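TRNA-5-methyluridine(54) 2-sulfurtransferase (Pyrococcus horikoshii, PDB 3VRH) catalyses the ATP-dependent 2-thiolation of 5-methyluridine at position 54 in the T loop of tRNAs, which stabilises these tRNAs at high temperature. Local coordinates at residues F30-V34 with P195-V199; R40-L44 with G180-P184; K58-V62 with E201-V205; H106-I110 with I138-F142; D149-H155 with I190-L196. All coordinates share one frame; numbering follows the deposited sequence.

In the fold
Contact 5 lies nearest the centre of the molecule, pairing parallel strands 150-152 and 191-193 of the six-stranded sheet. Contact 2 reaches the same sheet through its outermost strand 182-183, about 8 Å away between centres. Contact 1 takes up the chain where contact 5 leaves it, since both use P195 and L196, and brings in helix 23-40; contact 3, about 10 Å from contact 1 between centres, joins helices 58-69 and 201-211. Contact 4 lies across the molecule, about 26 Å from contact 1 between centres, where the other outermost strand, 105-109, meets helix 127-145. Along the chain it closes before contact 5 opens. Contacts 3 and 5 both meet bicine, so they converge on the nucleotide-binding site.

Contact 1. Residues F30-V34 with P195-V199; sequences FERKV and PLYEV
The flank of helix segment F30-V34 faces a type I turn running from L196 to V199, with the CA atoms of V34 and P195 5.9 Å apart and those of K33 and V199 7.3 Å apart. V199 enters from the turn and lays CG1 over one face of the F30 ring, 4.0 Å from the centroid and 28° off the normal, the mark of a CH-pi contact. With CG anti to the backbone N (chi1 -172°), the F30 ring extends toward the turn, so that CE2 comes 3.6 Å from V199 CG1. V34 divides its branches: CG1 lies 3.5 Å from O of P195, while CG2 reaches CD2 of L196 at 3.7 Å. On the polar side a water accepts from NZ of K33 at 2.8 Å and donates to O of E198 at 2.6 Å. K33 NZ is also bonded to Y29 OH. Helix 58-69 continues the apolar layer, V62 and V66 touching F30, and the ring of Y207 stacks on F30. Between the two segments themselves the contact is therefore apolar, with one water joining K33 to E198; farther along the same helix, T37 OG1 bonds E198 OE1 directly, adding a polar tie to the hydrocarbon one.

Contact 2. Residues R40-L44 with G180-P184; sequences RYKLL and GPILP
L43, which packs on I182 across the contact, offers its backbone O to NZ of K191, a hydrogen bond that ties the loop to the neighbouring strand 191-193. That ammonium also forms a salt bridge with E48, so two oxygen-bearing groups hold the lysine end. Between the two segments themselves the evidence is for apolar contact. The ring of P181 comes over one face of Y41: its CG sits 3.8 Å from the ring centroid and only 16° off the normal, which makes a CH-pi contact. P181 CG is nearer to CG and CD1 of Y41, both at 3.7 Å, than to CE1 at 4.1 Å, so it is offset toward the CB end of the ring. The two side chains meet at about a right angle. L43 uses a single methyl, CD2, which lies 3.6 Å from O of P181 and 3.7 Å from CB of I182; the leucine and isoleucine chains run past one another in opposite directions. Helix 23-40 ends in a Schellman motif, with K42 (phi 51°) as its C-prime residue and L43 N bonded back to I38 O. The contact thus lies where that helix gives way to the loop before strand 49-53, against the outermost strand 182-183, which is hydrogen-bonded through L183 to K192 of antiparallel strand 191-193. L43 touches T37 of helix 23-40; P181 touches Y197 of the loop after strand 191-193.

Contact 3. Residues K58-V62 with E201-V205; sequences KDSAV and EREVV. With BCN (bicine), chain D.
Helix segments K58-V62 and E201-V205 cross at 67°, their axes 10.2 Å apart, and the CA atoms closest across them belong to D59 and V204 (6.8 Å). K58 bridges the gap. Its CG takes the position between backbone N and carbonyl carbon (chi1 68°), the chain then runs straight, and a bend at the last torsion sets NZ 2.8 Å from OE2 of E201. That oxygen is approached on its anti side, somewhat out of the carboxylate plane. The same NZ reaches OD2 of D59 at 3.1 Å, here on the syn side, so one ammonium ties two carboxylates into a salt-bridge network; E201 has a second cation, since its OE1 pairs with K232. K58, D59 and S60 belong to the SGGKDS signature of the PP-loop ATPases, which in these enzymes typically holds the ATP phosphates, and probably does here. In this crystal bicine occupies the pocket: its O4 accepts from N of S60 at 3.0 Å and donates to OG of S60 at 2.7 Å, and the latter oxygen also receives S55 N. Nearer the backbone of K58 the contact becomes apolar. The aliphatic part of K58 passes over V204 and V205, CD coming 3.7 Å from CG2 of V205, while V204 CG1 lies between D59 OD1 and V62 CG2, 4.0 Å from the latter. F30 of helix 23-40 touches both V204 and V62.

Contact 4. Residues H106-I110 with I138-F142; sequences HIVRI and IMNKF
The rings of H106 and F142 meet obliquely, planes at 48° and centroids 5.3 Å apart, a geometry that is neither a stack nor an edge-to-face pair. The touching atom of F142 is CZ, 3.5 Å from CB of H106 and 3.6 Å from its CG, so the phenyl end leans on the base of the imidazole. With CG of F142 anti to the backbone N (chi1 -174°), the ring extends until CZ meets H106. V108 follows with its own two branches: CG2 lies 4.2 Å from CD2 of F142, and CG1 meets CG2 of I138 at 4.1 Å, these two side chains pointing tip to tip. I138 CD1 then turns to I110 CG1 at 3.8 Å. Helix 127-145 lies across the sheet, its segment axis 11.0 Å from that of outermost strand 105-109; it forms the crossover of a beta-alpha-beta unit leading on to parallel strand 150-152, as in Rossmann-like HUP domains. The interface between the segments is hydrocarbon and aromatic, and every touching residue is buried. The polar end of H106 is satisfied from strand 73-80, where NE2 is hydrogen-bonded to E75 OE1; that carboxylate would probably favour a protonated imidazole.

Contact 5. Residues D149-H155 with I190-L196; sequences DAIATGH and IKKVKPL. With BCN (bicine), chain D.
H155 is sandwiched between K194 and bicine, at the end of two parallel strands of the Rossmann-like PP-loop sheet. CE of K194 lies over one face of its ring, 3.9 Å from the centroid and 21° off the normal, a CH-pi contact; over the opposite face stands the bicine carboxylate oxygen O21, 3.7 Å from NE2 of H155. The extended K194 chain passes T153 OG1 at CG and then reaches the imidazole with CD and CE. The hydrogen bond between T153 OG1 and H155 ND1, 2.9 Å long, helps hold the ring's rotation; chi1 65° places OG1 toward it. G154, which binds ATP, lies between these two residues and also borders bicine. Behind this shell, strands 150-152 and 191-193 are joined by backbone hydrogen bonds, all close to straight: I151 N gives to K191 O at 2.7 Å, V193 N to I151 O, and T153 N to V193 O. A152 packs on V193 and P195 on one side of the sheet, and I151 with K192 on the other, facing helix 127-145. Past the strand ends a water donates to O of T153 and, at 2.7 Å, to O of H155, while accepting from N of L196 at 2.9 Å.

Contact 1. Residues F30-V34 with P195-V199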
# COMPACT_ATOMS: atom_id res chain seq x y z
N PHE A 30 17.83 11.43 20.13
CA PHE A 30 17.43 11.84 18.79
C PHE A 30 18.66 12.13 17.95
O PHE A 30 18.77 11.70 16.79
CB PHE A 30 16.52 13.07 18.87
CG PHE A 30 15.90 13.48 17.56
CD1 PHE A 30 16.55 14.35 16.71
CD2 PHE A 30 14.61 13.04 17.22
CE1 PHE A 30 15.96 14.75 15.52
CE2 PHE A 30 14.03 13.45 16.02
CZ PHE A 30 14.71 14.31 15.18
N GLU A 31 19.59 12.85 18.54
CA GLU A 31 20.83 13.22 17.87
C GLU A 31 21.68 11.99 17.53
O GLU A 31 22.26 11.90 16.44
CB GLU A 31 21.61 14.23 18.74
CG GLU A 31 20.94 15.61 18.85
CD GLU A 31 21.21 16.30 20.20
OE1 GLU A 31 20.45 17.22 20.56
OE2 GLU A 31 22.17 15.91 20.89
N ARG A 32 21.73 11.05 18.46
CA ARG A 32 22.43 9.79 18.20
C ARG A 32 21.79 9.00 17.07
O ARG A 32 22.49 8.50 16.18
CB ARG A 32 22.46 8.91 19.45
CG ARG A 32 23.36 9.43 20.53
CD ARG A 32 23.17 8.63 21.82
NE ARG A 32 24.11 9.05 22.86
CZ ARG A 32 25.36 8.60 22.95
NH1 ARG A 32 25.81 7.71 22.08
NH2 ARG A 32 26.15 9.03 23.93
N LYS A 33 20.47 8.86 17.10
CA LYS A 33 19.76 8.15 16.03
C LYS A 33 20.07 8.76 14.66
O LYS A 33 20.34 8.05 13.69
CB LYS A 33 18.26 8.16 16.28
CG LYS A 33 17.48 7.25 15.33
CD LYS A 33 16.17 6.80 15.98
CE LYS A 33 16.02 5.27 15.97
NZ LYS A 33 14.77 4.77 16.69
N VAL A 34 20.04 10.09 14.58
CA VAL A 34 20.30 10.74 13.30
C VAL A 34 21.74 10.47 12.87
O VAL A 34 22.02 10.18 11.71
CB VAL A 34 20.03 12.27 13.38
CG1 VAL A 34 20.47 12.95 12.10
CG2 VAL A 34 18.54 12.53 13.62
N PRO A 195 18.67 12.73 6.43
CA PRO A 195 19.21 12.36 7.74
C PRO A 195 18.14 12.00 8.79
O PRO A 195 18.45 11.31 9.76
CB PRO A 195 19.96 13.63 8.19
CG PRO A 195 20.21 14.41 6.91
CD PRO A 195 19.06 14.10 6.02
N LEU A 196 16.91 12.46 8.59
CA LEU A 196 15.85 12.15 9.54
C LEU A 196 15.08 10.89 9.11
O LEU A 196 13.99 10.63 9.61
CB LEU A 196 14.89 13.32 9.66
CG LEU A 196 15.47 14.66 10.12
CD1 LEU A 196 14.32 15.60 10.48
CD2 LEU A 196 16.46 14.49 11.30
N TYR A 197 15.67 10.12 8.21
CA TYR A 197 15.04 8.90 7.68
C TYR A 197 14.44 7.96 8.73
O TYR A 197 13.42 7.34 8.47
CB TYR A 197 16.01 8.11 6.80
CG TYR A 197 15.33 7.22 5.78
CD1 TYR A 197 14.71 7.77 4.65
CD2 TYR A 197 15.33 5.83 5.92
CE1 TYR A 197 14.08 6.96 3.71
CE2 TYR A 197 14.72 5.01 4.97
CZ TYR A 197 14.10 5.57 3.86
OH TYR A 197 13.48 4.75 2.92
N GLU A 198 15.07 7.86 9.90
CA GLU A 198 14.68 6.83 10.86
C GLU A 198 14.00 7.36 12.11
O GLU A 198 13.64 6.57 13.01
CB GLU A 198 15.87 5.94 11.23
CG GLU A 198 16.52 5.27 10.03
CD GLU A 198 17.59 4.27 10.44
OE1 GLU A 198 18.76 4.69 10.59
OE2 GLU A 198 17.26 3.08 10.61
N VAL A 199 13.85 8.68 12.20
CA VAL A 199 13.10 9.26 13.30
C VAL A 199 11.64 9.45 12.86
O VAL A 199 11.37 9.65 11.67
CB VAL A 199 13.70 10.59 13.81
CG1 VAL A 199 15.04 10.36 14.46
CG2 VAL A 199 13.80 11.60 12.66
O HOH W 1 12.83 6.42 15.43

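Contact 2. Residues R40-L44 with G180-P184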
# COMPACT_ATOMS: atom_id res chain seq x y z
N ARG A 40 25.12 4.71 8.83
CA ARG A 40 24.67 3.48 8.19
C ARG A 40 24.55 3.58 6.69
O ARG A 40 24.90 2.64 5.96
CB ARG A 40 23.32 3.06 8.74
CG ARG A 40 23.34 2.69 10.19
CD ARG A 40 21.96 2.79 10.76
NE ARG A 40 21.07 1.87 10.07
CZ ARG A 40 20.09 1.23 10.69
NH1 ARG A 40 19.31 0.40 10.01
NH2 ARG A 40 19.90 1.42 11.98
N TYR A 41 24.03 4.71 6.22
CA TYR A 41 23.78 4.88 4.80
C TYR A 41 24.85 5.72 4.12
O TYR A 41 24.73 6.04 2.93
CB TYR A 41 22.38 5.46 4.55
CG TYR A 41 21.29 4.54 5.03
CD1 TYR A 41 20.97 3.39 4.31
CD2 TYR A 41 20.58 4.80 6.19
CE1 TYR A 41 19.98 2.52 4.75
CE2 TYR A 41 19.58 3.95 6.63
CZ TYR A 41 19.29 2.80 5.91
OH TYR A 41 18.30 1.95 6.34
N LYS A 42 25.91 6.05 4.86
CA LYS A 42 27.03 6.84 4.34
C LYS A 42 26.53 8.12 3.65
O LYS A 42 26.95 8.44 2.53
CB LYS A 42 27.87 6.01 3.36
CG LYS A 42 28.08 4.57 3.78
CD LYS A 42 29.27 4.43 4.70
CE LYS A 42 30.43 3.72 3.99
NZ LYS A 42 31.74 3.88 4.70
N LEU A 43 25.63 8.83 4.32
CA LEU A 43 24.95 9.97 3.73
C LEU A 43 25.87 11.15 3.58
O LEU A 43 25.86 11.83 2.56
CB LEU A 43 23.76 10.40 4.60
CG LEU A 43 22.69 9.32 4.76
CD1 LEU A 43 21.57 9.83 5.65
CD2 LEU A 43 22.18 8.92 3.39
N LEU A 44 26.67 11.38 4.62
CA LEU A 44 27.46 12.60 4.76
C LEU A 44 28.81 12.32 5.40
O LEU A 44 28.96 11.35 6.16
CB LEU A 44 26.71 13.61 5.64
CG LEU A 44 25.36 14.13 5.12
CD1 LEU A 44 24.65 14.96 6.17
CD2 LEU A 44 25.58 14.94 3.83
N GLY A 180 14.10 5.99 -0.63
CA GLY A 180 15.22 5.69 0.24
C GLY A 180 15.92 6.96 0.69
O GLY A 180 15.58 8.05 0.24
N PRO A 181 16.92 6.82 1.57
CA PRO A 181 17.55 7.95 2.27
C PRO A 181 18.57 8.72 1.44
O PRO A 181 19.06 9.76 1.90
CB PRO A 181 18.24 7.28 3.46
CG PRO A 181 18.58 5.90 2.97
CD PRO A 181 17.52 5.52 1.95
N ILE A 182 18.90 8.23 0.25
CA ILE A 182 19.96 8.87 -0.54
C ILE A 182 19.77 8.79 -2.05
O ILE A 182 19.42 7.75 -2.60
CB ILE A 182 21.37 8.33 -0.16
CG1 ILE A 182 22.46 9.06 -0.96
CG2 ILE A 182 21.43 6.80 -0.32
CD1 ILE A 182 23.85 8.75 -0.51
N LEU A 183 19.98 9.92 -2.71
CA LEU A 183 20.04 9.99 -4.16
C LEU A 183 21.45 10.47 -4.53
O LEU A 183 21.75 11.66 -4.41
CB LEU A 183 18.97 10.94 -4.71
CG LEU A 183 17.51 10.64 -4.35
CD1 LEU A 183 16.64 11.88 -4.51
CD2 LEU A 183 16.92 9.50 -5.18
N PRO A 184 22.32 9.54 -4.94
CA PRO A 184 23.74 9.84 -5.16
C PRO A 184 23.93 10.92 -6.20
O PRO A 184 23.10 11.05 -7.09
CB PRO A 184 24.30 8.51 -5.69
CG PRO A 184 23.36 7.48 -5.18
CD PRO A 184 22.01 8.12 -5.20

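Contact 3. Residues K58-V62 with E201-V205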
# COMPACT_ATOMS: atom_id res chain seq x y z
N LYS A 58 8.86 22.41 10.55
CA LYS A 58 9.63 21.79 11.64
C LYS A 58 10.74 20.84 11.13
O LYS A 58 11.77 20.70 11.78
CB LYS A 58 8.71 20.99 12.57
CG LYS A 58 8.11 19.74 11.89
CD LYS A 58 7.12 18.99 12.76
CE LYS A 58 6.65 17.70 12.08
NZ LYS A 58 5.97 17.95 10.76
N ASP A 59 10.51 20.20 9.99
CA ASP A 59 11.34 19.07 9.57
C ASP A 59 12.70 19.52 9.04
O ASP A 59 13.74 19.01 9.44
CB ASP A 59 10.59 18.22 8.54
CG ASP A 59 9.23 17.75 9.07
OD1 ASP A 59 9.22 16.88 9.97
OD2 ASP A 59 8.19 18.28 8.65
N SER A 60 12.69 20.49 8.13
CA SER A 60 13.91 21.07 7.65
C SER A 60 14.61 21.86 8.76
O SER A 60 15.84 21.91 8.81
CB SER A 60 13.64 21.95 6.43
OG SER A 60 12.60 22.88 6.68
N ALA A 61 13.84 22.45 9.68
CA ALA A 61 14.43 23.17 10.79
C ALA A 61 15.23 22.27 11.71
O ALA A 61 16.34 22.60 12.12
CB ALA A 61 13.36 23.91 11.59
N VAL A 62 14.64 21.13 12.07
CA VAL A 62 15.29 20.19 12.97
C VAL A 62 16.49 19.56 12.25
O VAL A 62 17.52 19.28 12.85
CB VAL A 62 14.26 19.10 13.45
CG1 VAL A 62 14.96 17.86 14.02
CG2 VAL A 62 13.31 19.70 14.49
N GLU A 201 7.75 11.29 12.93
CA GLU A 201 7.25 12.66 12.90
C GLU A 201 6.98 13.15 14.31
O GLU A 201 7.23 14.31 14.65
CB GLU A 201 6.00 12.78 12.02
CG GLU A 201 5.52 14.23 11.92
CD GLU A 201 4.65 14.51 10.72
OE1 GLU A 201 4.25 13.55 10.01
OE2 GLU A 201 4.38 15.69 10.47
N ARG A 202 6.48 12.24 15.14
CA ARG A 202 6.23 12.52 16.54
C ARG A 202 7.54 12.88 17.28
O ARG A 202 7.57 13.81 18.11
CB ARG A 202 5.58 11.28 17.13
CG ARG A 202 5.37 11.25 18.59
CD ARG A 202 5.12 9.80 19.00
NE ARG A 202 5.05 9.71 20.44
CZ ARG A 202 5.87 9.00 21.20
NH1 ARG A 202 6.83 8.28 20.65
NH2 ARG A 202 5.70 9.00 22.52
N GLU A 203 8.62 12.17 16.98
CA GLU A 203 9.92 12.50 17.59
C GLU A 203 10.44 13.86 17.10
O GLU A 203 11.02 14.62 17.86
CB GLU A 203 10.94 11.39 17.33
CG GLU A 203 10.57 10.12 18.07
CD GLU A 203 11.42 8.94 17.70
OE1 GLU A 203 11.91 8.87 16.55
OE2 GLU A 203 11.58 8.06 18.56
N VAL A 204 10.21 14.16 15.82
CA VAL A 204 10.59 15.46 15.27
C VAL A 204 9.86 16.59 15.99
O VAL A 204 10.49 17.55 16.46
CB VAL A 204 10.36 15.55 13.76
CG1 VAL A 204 10.62 16.96 13.26
CG2 VAL A 204 11.25 14.54 13.03
N VAL A 205 8.53 16.48 16.09
CA VAL A 205 7.76 17.44 16.87
C VAL A 205 8.34 17.60 18.28
O VAL A 205 8.61 18.73 18.72
CB VAL A 205 6.26 17.07 16.97
CG1 VAL A 205 5.56 17.95 18.02
CG2 VAL A 205 5.59 17.22 15.61
N1 BCN D . 11.30 19.43 3.93
C1 BCN D . 10.80 18.20 4.67
C2 BCN D . 9.53 17.64 4.15
O21 BCN D . 9.25 17.83 2.94
O22 BCN D . 8.75 17.02 4.91
C3 BCN D . 10.75 20.67 4.54
C4 BCN D . 10.20 20.62 5.98
O4 BCN D . 10.28 21.56 6.73
C5 BCN D . 12.76 19.47 3.97
C6 BCN D . 13.36 20.46 3.07
O6 BCN D . 14.51 20.41 2.78

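Contact 4. Residues H106-I110 with I138-F142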
# COMPACT_ATOMS: atom_id res chain seq x y z
N HIS A 106 20.56 31.65 3.03
CA HIS A 106 20.42 32.28 1.72
C HIS A 106 18.95 32.29 1.37
O HIS A 106 18.22 31.34 1.70
CB HIS A 106 21.18 31.48 0.68
CG HIS A 106 22.59 31.15 1.08
ND1 HIS A 106 23.62 32.06 0.97
CD2 HIS A 106 23.13 30.03 1.59
CE1 HIS A 106 24.74 31.51 1.39
NE2 HIS A 106 24.47 30.27 1.78
N ILE A 107 18.50 33.34 0.71
CA ILE A 107 17.11 33.42 0.32
C ILE A 107 16.92 33.64 -1.17
O ILE A 107 17.54 34.54 -1.75
CB ILE A 107 16.36 34.52 1.10
CG1 ILE A 107 16.58 34.34 2.60
CG2 ILE A 107 14.86 34.50 0.73
CD1 ILE A 107 16.21 35.55 3.43
N VAL A 108 16.07 32.81 -1.76
CA VAL A 108 15.58 32.99 -3.12
C VAL A 108 14.08 33.26 -3.10
O VAL A 108 13.28 32.44 -2.61
CB VAL A 108 15.84 31.74 -3.98
CG1 VAL A 108 15.26 31.92 -5.38
CG2 VAL A 108 17.33 31.46 -4.06
N ARG A 109 13.69 34.40 -3.65
CA ARG A 109 12.29 34.77 -3.73
C ARG A 109 11.78 34.46 -5.13
O ARG A 109 12.17 35.10 -6.10
CB ARG A 109 12.11 36.25 -3.40
CG ARG A 109 12.69 36.64 -2.06
CD ARG A 109 11.66 37.40 -1.24
NE ARG A 109 12.13 37.76 0.09
CZ ARG A 109 12.20 39.01 0.55
NH1 ARG A 109 11.83 40.03 -0.23
NH2 ARG A 109 12.65 39.27 1.78
N ILE A 110 10.93 33.46 -5.24
CA ILE A 110 10.44 32.99 -6.53
C ILE A 110 9.77 34.11 -7.32
O ILE A 110 10.00 34.25 -8.52
CB ILE A 110 9.48 31.81 -6.35
CG1 ILE A 110 10.29 30.53 -6.12
CG2 ILE A 110 8.56 31.68 -7.53
CD1 ILE A 110 9.42 29.30 -5.80
N ILE A 138 15.26 24.76 -8.02
CA ILE A 138 16.03 25.85 -7.42
C ILE A 138 17.00 25.33 -6.37
O ILE A 138 18.13 25.79 -6.30
CB ILE A 138 15.12 26.93 -6.81
CG1 ILE A 138 14.33 27.64 -7.92
CG2 ILE A 138 15.94 27.94 -6.01
CD1 ILE A 138 13.36 28.71 -7.41
N MET A 139 16.55 24.36 -5.57
CA MET A 139 17.41 23.78 -4.54
C MET A 139 18.64 23.19 -5.20
O MET A 139 19.76 23.40 -4.74
CB MET A 139 16.70 22.65 -3.77
CG MET A 139 15.66 23.09 -2.76
SD MET A 139 14.67 21.64 -2.31
CE MET A 139 15.96 20.55 -1.74
N ASN A 140 18.41 22.44 -6.27
CA ASN A 140 19.51 21.77 -6.93
C ASN A 140 20.43 22.73 -7.67
O ASN A 140 21.63 22.62 -7.54
CB ASN A 140 19.02 20.67 -7.86
CG ASN A 140 20.17 19.94 -8.54
OD1 ASN A 140 20.89 19.17 -7.91
ND2 ASN A 140 20.34 20.19 -9.81
N LYS A 141 19.88 23.67 -8.43
CA LYS A 141 20.73 24.60 -9.16
C LYS A 141 21.50 25.55 -8.23
O LYS A 141 22.61 25.96 -8.56
CB LYS A 141 19.96 25.40 -10.22
CG LYS A 141 20.89 26.17 -11.16
CD LYS A 141 20.21 26.64 -12.44
CE LYS A 141 21.26 26.97 -13.50
NZ LYS A 141 22.40 27.76 -12.92
N PHE A 142 20.91 25.87 -7.08
CA PHE A 142 21.58 26.71 -6.09
C PHE A 142 22.72 25.95 -5.46
O PHE A 142 23.80 26.50 -5.23
CB PHE A 142 20.61 27.17 -4.99
CG PHE A 142 21.22 28.14 -4.02
CD1 PHE A 142 21.97 27.69 -2.94
CD2 PHE A 142 21.08 29.51 -4.22
CE1 PHE A 142 22.55 28.59 -2.07
CE2 PHE A 142 21.66 30.40 -3.34
CZ PHE A 142 22.39 29.94 -2.27

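Contact 5. Residues D149-H155 with I190-L196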
# COMPACT_ATOMS: atom_id res chain seq x y z
N ASP A 149 28.26 20.16 -1.78
CA ASP A 149 28.47 18.74 -2.03
C ASP A 149 27.22 17.90 -1.83
O ASP A 149 27.14 16.77 -2.31
CB ASP A 149 29.57 18.20 -1.11
CG ASP A 149 30.89 18.92 -1.31
OD1 ASP A 149 31.26 19.14 -2.48
OD2 ASP A 149 31.53 19.28 -0.31
N ALA A 150 26.24 18.45 -1.12
CA ALA A 150 25.09 17.66 -0.74
C ALA A 150 23.94 18.57 -0.32
O ALA A 150 24.15 19.66 0.20
CB ALA A 150 25.46 16.73 0.41
N ILE A 151 22.73 18.09 -0.56
CA ILE A 151 21.52 18.74 -0.06
C ILE A 151 20.88 17.78 0.93
O ILE A 151 20.65 16.61 0.60
CB ILE A 151 20.54 18.99 -1.22
CG1 ILE A 151 21.12 20.01 -2.18
CG2 ILE A 151 19.18 19.42 -0.69
CD1 ILE A 151 20.36 20.14 -3.46
N ALA A 152 20.63 18.25 2.14
CA ALA A 152 19.91 17.45 3.13
C ALA A 152 18.48 17.97 3.27
O ALA A 152 18.28 19.18 3.41
CB ALA A 152 20.63 17.49 4.46
N THR A 153 17.50 17.07 3.21
CA THR A 153 16.10 17.42 3.43
C THR A 153 15.57 16.80 4.73
O THR A 153 16.24 15.98 5.35
CB THR A 153 15.22 17.03 2.23
OG1 THR A 153 15.22 15.61 2.10
CG2 THR A 153 15.76 17.65 0.94
N GLY A 154 14.37 17.19 5.14
CA GLY A 154 13.85 16.85 6.46
C GLY A 154 12.84 15.70 6.51
O GLY A 154 12.25 15.45 7.55
N HIS A 155 12.67 15.01 5.39
CA HIS A 155 11.80 13.84 5.31
C HIS A 155 12.11 12.84 6.41
O HIS A 155 13.24 12.38 6.54
CB HIS A 155 11.96 13.14 3.96
CG HIS A 155 11.61 14.00 2.79
ND1 HIS A 155 12.39 15.05 2.37
CD2 HIS A 155 10.56 13.95 1.92
CE1 HIS A 155 11.84 15.62 1.31
NE2 HIS A 155 10.73 14.97 1.02
N ILE A 190 22.92 17.29 -7.67
CA ILE A 190 23.68 17.20 -6.43
C ILE A 190 23.14 16.08 -5.55
O ILE A 190 21.94 15.81 -5.57
CB ILE A 190 23.62 18.54 -5.64
CG1 ILE A 190 24.10 19.70 -6.50
CG2 ILE A 190 24.43 18.45 -4.36
CD1 ILE A 190 25.56 19.61 -6.88
N LYS A 191 24.03 15.43 -4.79
CA LYS A 191 23.62 14.39 -3.85
C LYS A 191 22.58 14.92 -2.86
O LYS A 191 22.80 15.95 -2.22
CB LYS A 191 24.83 13.87 -3.06
CG LYS A 191 24.46 12.84 -2.00
CD LYS A 191 25.66 12.10 -1.43
CE LYS A 191 26.50 13.02 -0.57
NZ LYS A 191 27.27 12.27 0.46
N LYS A 192 21.46 14.20 -2.76
CA LYS A 192 20.38 14.53 -1.82
C LYS A 192 20.25 13.42 -0.79
O LYS A 192 20.16 12.25 -1.15
CB LYS A 192 19.03 14.72 -2.54
CG LYS A 192 18.92 16.02 -3.31
CD LYS A 192 17.58 16.21 -4.02
CE LYS A 192 16.52 16.88 -3.13
NZ LYS A 192 15.25 17.11 -3.91
N VAL A 193 20.23 13.81 0.48
CA VAL A 193 20.15 12.86 1.59
C VAL A 193 19.03 13.23 2.58
O VAL A 193 18.59 14.37 2.63
CB VAL A 193 21.49 12.74 2.35
CG1 VAL A 193 22.57 12.20 1.43
CG2 VAL A 193 21.91 14.10 2.93
N LYS A 194 18.60 12.23 3.35
CA LYS A 194 17.50 12.38 4.31
C LYS A 194 17.99 11.87 5.67
O LYS A 194 17.79 10.69 6.01
CB LYS A 194 16.26 11.57 3.85
CG LYS A 194 15.62 12.10 2.57
CD LYS A 194 14.43 11.25 2.09
CE LYS A 194 13.87 11.84 0.80
NZ LYS A 194 12.62 11.15 0.34
N PRO A 195 18.67 12.73 6.43
CA PRO A 195 19.21 12.36 7.74
C PRO A 195 18.14 12.00 8.79
O PRO A 195 18.45 11.31 9.76
CB PRO A 195 19.96 13.63 8.19
CG PRO A 195 20.21 14.41 6.91
CD PRO A 195 19.06 14.10 6.02
N LEU A 196 16.91 12.46 8.59
CA LEU A 196 15.85 12.15 9.54
C LEU A 196 15.08 10.89 9.11
O LEU A 196 13.99 10.63 9.61
CB LEU A 196 14.89 13.32 9.66
CG LEU A 196 15.47 14.66 10.12
CD1 LEU A 196 14.32 15.60 10.48
CD2 LEU A 196 16.46 14.49 11.30
N1 BCN D . 11.30 19.43 3.93
C1 BCN D . 10.80 18.20 4.67
C2 BCN D . 9.53 17.64 4.15
O21 BCN D . 9.25 17.83 2.94
O22 BCN D . 8.75 17.02 4.91
C3 BCN D . 10.75 20.67 4.54
C4 BCN D . 10.20 20.62 5.98
O4 BCN D . 10.28 21.56 6.73
C5 BCN D . 12.76 19.47 3.97
C6 BCN D . 13.36 20.46 3.07
O6 BCN D . 14.51 20.41 2.78
O HOH W 2 27.21 15.84 -4.69
O HOH W 3 15.56 13.82 6.35